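Local coordinates for protein aromatic amino acid exporter YddG (Starkeya novella, PDB 5I20) that exports a broad range of amino acids, including L-threonine, L-methionine, L-lysine and L-glutamate, across the bacterial inner membrane, at residues 36-41 with 202-207; 83-88 with 153-158. All blocks are in the same frame, centred on the assembly; numbering follows the deposited sequence.

Interaction 1 of 2, residues 36-41 with 202-207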
loop_
_atom_site.group_PDB
_atom_site.type_symbol
_atom_site.label_atom_id
_atom_site.label_comp_id
_atom_site.label_asym_id
_atom_site.label_seq_id
_atom_site.Cartn_x
_atom_site.Cartn_y
_atom_site.Cartn_z
ATOM N N THR A 36 -0.456 -7.987 12.197
ATOM C CA THR A 36 -1.503 -7.833 11.196
ATOM C C THR A 36 -2.872 -8.118 11.807
ATOM O O THR A 36 -3.819 -7.352 11.618
ATOM C CB THR A 36 -1.261 -8.767 9.993
ATOM O OG1 THR A 36 -0.017 -8.425 9.366
ATOM C CG2 THR A 36 -2.385 -8.646 8.977
ATOM N N ALA A 37 -2.962 -9.220 12.548
ATOM C CA ALA A 37 -4.194 -9.606 13.229
ATOM C C ALA A 37 -4.693 -8.516 14.175
ATOM O O ALA A 37 -5.890 -8.233 14.233
ATOM C CB ALA A 37 -3.986 -10.905 13.993
ATOM N N LEU A 38 -3.772 -7.905 14.913
ATOM C CA LEU A 38 -4.134 -6.859 15.861
ATOM C C LEU A 38 -4.538 -5.570 15.146
ATOM O O LEU A 38 -5.552 -4.958 15.477
ATOM C CB LEU A 38 -2.977 -6.586 16.829
ATOM C CG LEU A 38 -2.593 -7.710 17.797
ATOM C CD1 LEU A 38 -1.334 -7.346 18.574
ATOM C CD2 LEU A 38 -3.734 -8.031 18.755
ATOM N N THR A 39 -3.749 -5.161 14.159
ATOM C CA THR A 39 -3.996 -3.888 13.486
ATOM C C THR A 39 -5.206 -3.923 12.549
ATOM O O THR A 39 -5.884 -2.911 12.373
ATOM C CB THR A 39 -2.755 -3.431 12.688
ATOM O OG1 THR A 39 -2.266 -4.515 11.889
ATOM C CG2 THR A 39 -1.657 -2.974 13.637
ATOM N N PHE A 40 -5.483 -5.079 11.955
ATOM C CA PHE A 40 -6.615 -5.189 11.039
ATOM C C PHE A 40 -7.933 -5.389 11.776
ATOM O O PHE A 40 -8.997 -5.065 11.248
ATOM C CB PHE A 40 -6.390 -6.318 10.031
ATOM C CG PHE A 40 -5.691 -5.870 8.781
ATOM C CD1 PHE A 40 -4.310 -5.770 8.742
ATOM C CD2 PHE A 40 -6.414 -5.527 7.654
ATOM C CE1 PHE A 40 -3.666 -5.350 7.596
ATOM C CE2 PHE A 40 -5.775 -5.105 6.506
ATOM C CZ PHE A 40 -4.400 -5.016 6.479
ATOM N N THR A 41 -7.865 -5.926 12.991
ATOM C CA THR A 41 -9.041 -5.971 13.850
ATOM C C THR A 41 -9.423 -4.542 14.220
ATOM O O THR A 41 -10.591 -4.167 14.154
ATOM C CB THR A 41 -8.800 -6.803 15.125
ATOM O OG1 THR A 41 -8.553 -8.167 14.765
ATOM C CG2 THR A 41 -10.010 -6.745 16.041
ATOM N N SER A 202 5.446 -16.412 19.923
ATOM C CA SER A 202 4.471 -15.659 20.704
ATOM C C SER A 202 5.076 -14.433 21.385
ATOM O O SER A 202 5.306 -14.434 22.592
ATOM C CB SER A 202 3.826 -16.572 21.749
ATOM O OG SER A 202 2.848 -15.879 22.504
ATOM N N VAL A 203 5.326 -13.387 20.606
ATOM C CA VAL A 203 5.834 -12.135 21.155
ATOM C C VAL A 203 4.782 -11.037 21.021
ATOM O O VAL A 203 4.548 -10.514 19.931
ATOM C CB VAL A 203 7.138 -11.692 20.462
ATOM C CG1 VAL A 203 7.640 -10.383 21.055
ATOM C CG2 VAL A 203 8.196 -12.777 20.588
ATOM N N TRP A 204 4.148 -10.699 22.140
ATOM C CA TRP A 204 3.083 -9.705 22.156
ATOM C C TRP A 204 3.631 -8.306 22.428
ATOM O O TRP A 204 4.703 -8.163 23.013
ATOM C CB TRP A 204 2.032 -10.083 23.201
ATOM C CG TRP A 204 1.107 -11.169 22.741
ATOM C CD1 TRP A 204 1.385 -12.502 22.652
ATOM C CD2 TRP A 204 -0.250 -11.013 22.307
ATOM N NE1 TRP A 204 0.287 -13.185 22.188
ATOM C CE2 TRP A 204 -0.731 -12.294 21.969
ATOM C CE3 TRP A 204 -1.105 -9.915 22.172
ATOM C CZ2 TRP A 204 -2.027 -12.507 21.505
ATOM C CZ3 TRP A 204 -2.393 -10.128 21.709
ATOM C CH2 TRP A 204 -2.841 -11.414 21.382
ATOM N N PRO A 205 2.902 -7.268 21.984
ATOM C CA PRO A 205 3.301 -5.882 22.258
ATOM C C PRO A 205 3.364 -5.589 23.752
ATOM O O PRO A 205 2.471 -5.998 24.491
ATOM C CB PRO A 205 2.196 -5.058 21.591
ATOM C CG PRO A 205 1.646 -5.946 20.534
ATOM C CD PRO A 205 1.732 -7.338 21.090
ATOM N N VAL A 206 4.410 -4.895 24.188
ATOM C CA VAL A 206 4.551 -4.540 25.595
ATOM C C VAL A 206 4.806 -3.044 25.764
ATOM O O VAL A 206 5.479 -2.419 24.942
ATOM C CB VAL A 206 5.692 -5.335 26.268
ATOM C CG1 VAL A 206 5.356 -6.820 26.312
ATOM C CG2 VAL A 206 7.011 -5.105 25.545
ATOM N N GLY A 207 4.250 -2.475 26.831
ATOM C CA GLY A 207 4.448 -1.070 27.148
ATOM C C GLY A 207 3.961 -0.107 26.081
ATOM O O GLY A 207 2.809 -0.169 25.650
#

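Interaction 2 of 2, residues 83-88 with 153-158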
loop_
_atom_site.group_PDB
_atom_site.type_symbol
_atom_site.label_atom_id
_atom_site.label_comp_id
_atom_site.label_asym_id
_atom_site.label_seq_id
_atom_site.Cartn_x
_atom_site.Cartn_y
_atom_site.Cartn_z
ATOM N N PHE A 83 5.273 -11.080 3.611
ATOM C CA PHE A 83 5.894 -11.613 4.821
ATOM C C PHE A 83 6.831 -12.762 4.466
ATOM O O PHE A 83 7.881 -12.936 5.085
ATOM C CB PHE A 83 4.834 -12.081 5.822
ATOM C CG PHE A 83 3.970 -10.973 6.351
ATOM C CD1 PHE A 83 4.404 -9.656 6.309
ATOM C CD2 PHE A 83 2.723 -11.245 6.890
ATOM C CE1 PHE A 83 3.609 -8.629 6.791
ATOM C CE2 PHE A 83 1.925 -10.225 7.374
ATOM C CZ PHE A 83 2.369 -8.915 7.325
ATOM N N SER A 84 6.442 -13.542 3.461
ATOM C CA SER A 84 7.276 -14.621 2.952
ATOM C C SER A 84 8.529 -14.064 2.281
ATOM O O SER A 84 9.607 -14.638 2.389
ATOM C CB SER A 84 6.491 -15.489 1.965
ATOM O OG SER A 84 5.373 -16.092 2.593
ATOM N N ALA A 85 8.376 -12.942 1.585
ATOM C CA ALA A 85 9.501 -12.294 0.921
ATOM C C ALA A 85 10.537 -11.813 1.937
ATOM O O ALA A 85 11.741 -11.906 1.700
ATOM C CB ALA A 85 9.012 -11.130 0.066
ATOM N N LEU A 86 10.058 -11.298 3.067
ATOM C CA LEU A 86 10.926 -10.834 4.147
ATOM C C LEU A 86 11.672 -11.995 4.801
ATOM O O LEU A 86 12.750 -11.819 5.369
ATOM C CB LEU A 86 10.111 -10.076 5.197
ATOM C CG LEU A 86 9.994 -8.552 5.078
ATOM C CD1 LEU A 86 10.220 -8.069 3.657
ATOM C CD2 LEU A 86 8.637 -8.087 5.587
ATOM N N LYS A 87 11.080 -13.181 4.711
ATOM C CA LYS A 87 11.661 -14.398 5.259
ATOM C C LYS A 87 12.753 -14.961 4.358
ATOM O O LYS A 87 13.678 -15.627 4.825
ATOM C CB LYS A 87 10.568 -15.450 5.461
ATOM C CG LYS A 87 10.502 -16.045 6.852
ATOM C CD LYS A 87 9.380 -17.067 6.949
ATOM C CE LYS A 87 9.375 -17.752 8.303
ATOM N NZ LYS A 87 10.647 -18.484 8.550
ATOM N N LEU A 88 12.638 -14.698 3.061
ATOM C CA LEU A 88 13.493 -15.358 2.082
ATOM C C LEU A 88 14.507 -14.415 1.447
ATOM O O LEU A 88 15.429 -14.854 0.761
ATOM C CB LEU A 88 12.634 -16.003 0.993
ATOM C CG LEU A 88 11.723 -17.140 1.457
ATOM C CD1 LEU A 88 10.893 -17.672 0.300
ATOM C CD2 LEU A 88 12.548 -18.252 2.084
ATOM N N TYR A 153 12.311 -12.712 -3.924
ATOM C CA TYR A 153 11.982 -11.724 -4.945
ATOM C C TYR A 153 10.664 -12.084 -5.623
ATOM O O TYR A 153 9.846 -11.211 -5.917
ATOM C CB TYR A 153 13.095 -11.622 -5.991
ATOM C CG TYR A 153 14.477 -11.349 -5.439
ATOM C CD1 TYR A 153 14.659 -10.585 -4.291
ATOM C CD2 TYR A 153 15.603 -11.854 -6.074
ATOM C CE1 TYR A 153 15.933 -10.336 -3.792
ATOM C CE2 TYR A 153 16.872 -11.613 -5.586
ATOM C CZ TYR A 153 17.033 -10.853 -4.447
ATOM O OH TYR A 153 18.302 -10.620 -3.969
ATOM N N LEU A 154 10.463 -13.376 -5.866
ATOM C CA LEU A 154 9.236 -13.859 -6.496
ATOM C C LEU A 154 8.035 -13.630 -5.583
ATOM O O LEU A 154 6.980 -13.180 -6.031
ATOM C CB LEU A 154 9.361 -15.342 -6.855
ATOM C CG LEU A 154 10.444 -15.688 -7.879
ATOM C CD1 LEU A 154 10.521 -17.190 -8.107
ATOM C CD2 LEU A 154 10.204 -14.954 -9.191
ATOM N N ALA A 155 8.206 -13.942 -4.301
ATOM C CA ALA A 155 7.181 -13.663 -3.301
ATOM C C ALA A 155 6.871 -12.170 -3.277
ATOM O O ALA A 155 5.708 -11.764 -3.238
ATOM C CB ALA A 155 7.630 -14.139 -1.928
ATOM N N ALA A 156 7.922 -11.357 -3.311
ATOM C CA ALA A 156 7.762 -9.908 -3.343
ATOM C C ALA A 156 7.051 -9.467 -4.622
ATOM O O ALA A 156 6.263 -8.520 -4.608
ATOM C CB ALA A 156 9.115 -9.218 -3.214
ATOM N N ALA A 157 7.327 -10.155 -5.726
ATOM C CA ALA A 157 6.651 -9.856 -6.985
ATOM C C ALA A 157 5.188 -10.287 -6.932
ATOM O O ALA A 157 4.315 -9.612 -7.474
ATOM C CB ALA A 157 7.362 -10.531 -8.149
ATOM N N ALA A 158 4.930 -11.419 -6.283
ATOM C CA ALA A 158 3.566 -11.923 -6.128
ATOM C C ALA A 158 2.732 -10.940 -5.320
ATOM O O ALA A 158 1.573 -10.675 -5.638
ATOM C CB ALA A 158 3.572 -13.295 -5.457
#

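Interaction 1 of 2, residues 36-41 with 202-207
At the periplasmic side of this DMT-superfamily transporter, the connection between helices 181-199 and 209-221 lays two of its residues, Trp-204 and Pro-205, against Leu-38 on the transmembrane helix 32-53. All of the contact on the helix side comes from that one leucine, whose two methyls divide the work. CD1 meets the proline ring at CG of Pro-205, 3.8 Å away, with CD of the same ring only slightly farther. CD2 goes to the indole, lying 3.9 Å from CZ3 of Trp-204, on the six-membered ring; the leucine approaches at a slant. The fork reaches this far because CG of Leu-38 is anti to the carbonyl carbon (chi1 -66°) and CD1 continues the chain outward to the proline, with CD2 branching off toward the indole. Trp-204 has the same kind of first torsion (chi1 -78°), which swings the benzo end of its indole back toward the helix although its CB does not point there. No hydrogen bond joins the two segments, so the grip is purely apolar, and small: 107 Å² counting both sides. On the helix itself, OG1 of Thr-41 hydrogen-bonds O of Ala-37 at 2.7 Å, almost in line with the C=O (165°), and the same oxygen also accepts from N of Thr-41. Pro-205 is buried, while Trp-204 lies on the surface. Around them, Pro-205 also packs on Trp-210 and Val-213 of helix 209-221, and other faces of helix 32-53 rest on its neighbours, Thr-36 and Phe-40 touching helices 181-199 and 65-88.

Interaction 2 of 2, residues 83-88 with 153-158
Ala-85 and Ala-155 face each other where two transmembrane helices, 65-88 and 150-169, pack nearly antiparallel, at 163° between their short segments. The small alanine side chains are consistent with this close approach: the axes come to 7.6 Å, and the CA atoms of Ala-85 and Ala-155 are 5.0 Å apart. With single methyls there are no side-chain torsions to choose, and the backbone alone sets the fit. CB of Ala-85 points at the other helix and sits over its backbone, 3.6 Å from N of Ala-156, touching the methyls of both Ala-155 and Ala-156. In return, CB of Ala-155 reaches the main chain of the first helix at N of Ala-85, 3.8 Å away. Phe-83 and Tyr-153 each have CB pointing away from the partner helix; the Phe-83 ring packs against Phe-33 and His-79, and OH of Tyr-153 bonds N of Ala-146. With OG of Ser-84 anti to its carbonyl carbon (chi1 -61°), the hydroxyl lies back along its own helix and hydrogen-bonds O of Phe-80. No hydrogen bond crosses this buried interface; CB of Ser-84 stands 4.3 Å from CB of Ala-155.

From the N terminus, the chain first passes 36-41 on helix 32-53, then crosses a short cytoplasmic loop, incompletely modelled, into helix 65-88, which carries 83-88. Interaction 2 closes the shorter loop when helix 150-169 returns to 83-88, with 64 residues between its segments. Interaction 1 closes only later, at 202-207 beyond helix 181-199, with 160 residues between, so it encloses interaction 2 without crossing it. Each joins the first EamA-like region to the second, through different elements: a helix with a periplasmic connection in one, two helices in the other. Their centres are 22 Å apart, yet Thr-36 and Phe-83 pack together where helices 32-53 and 65-88 meet.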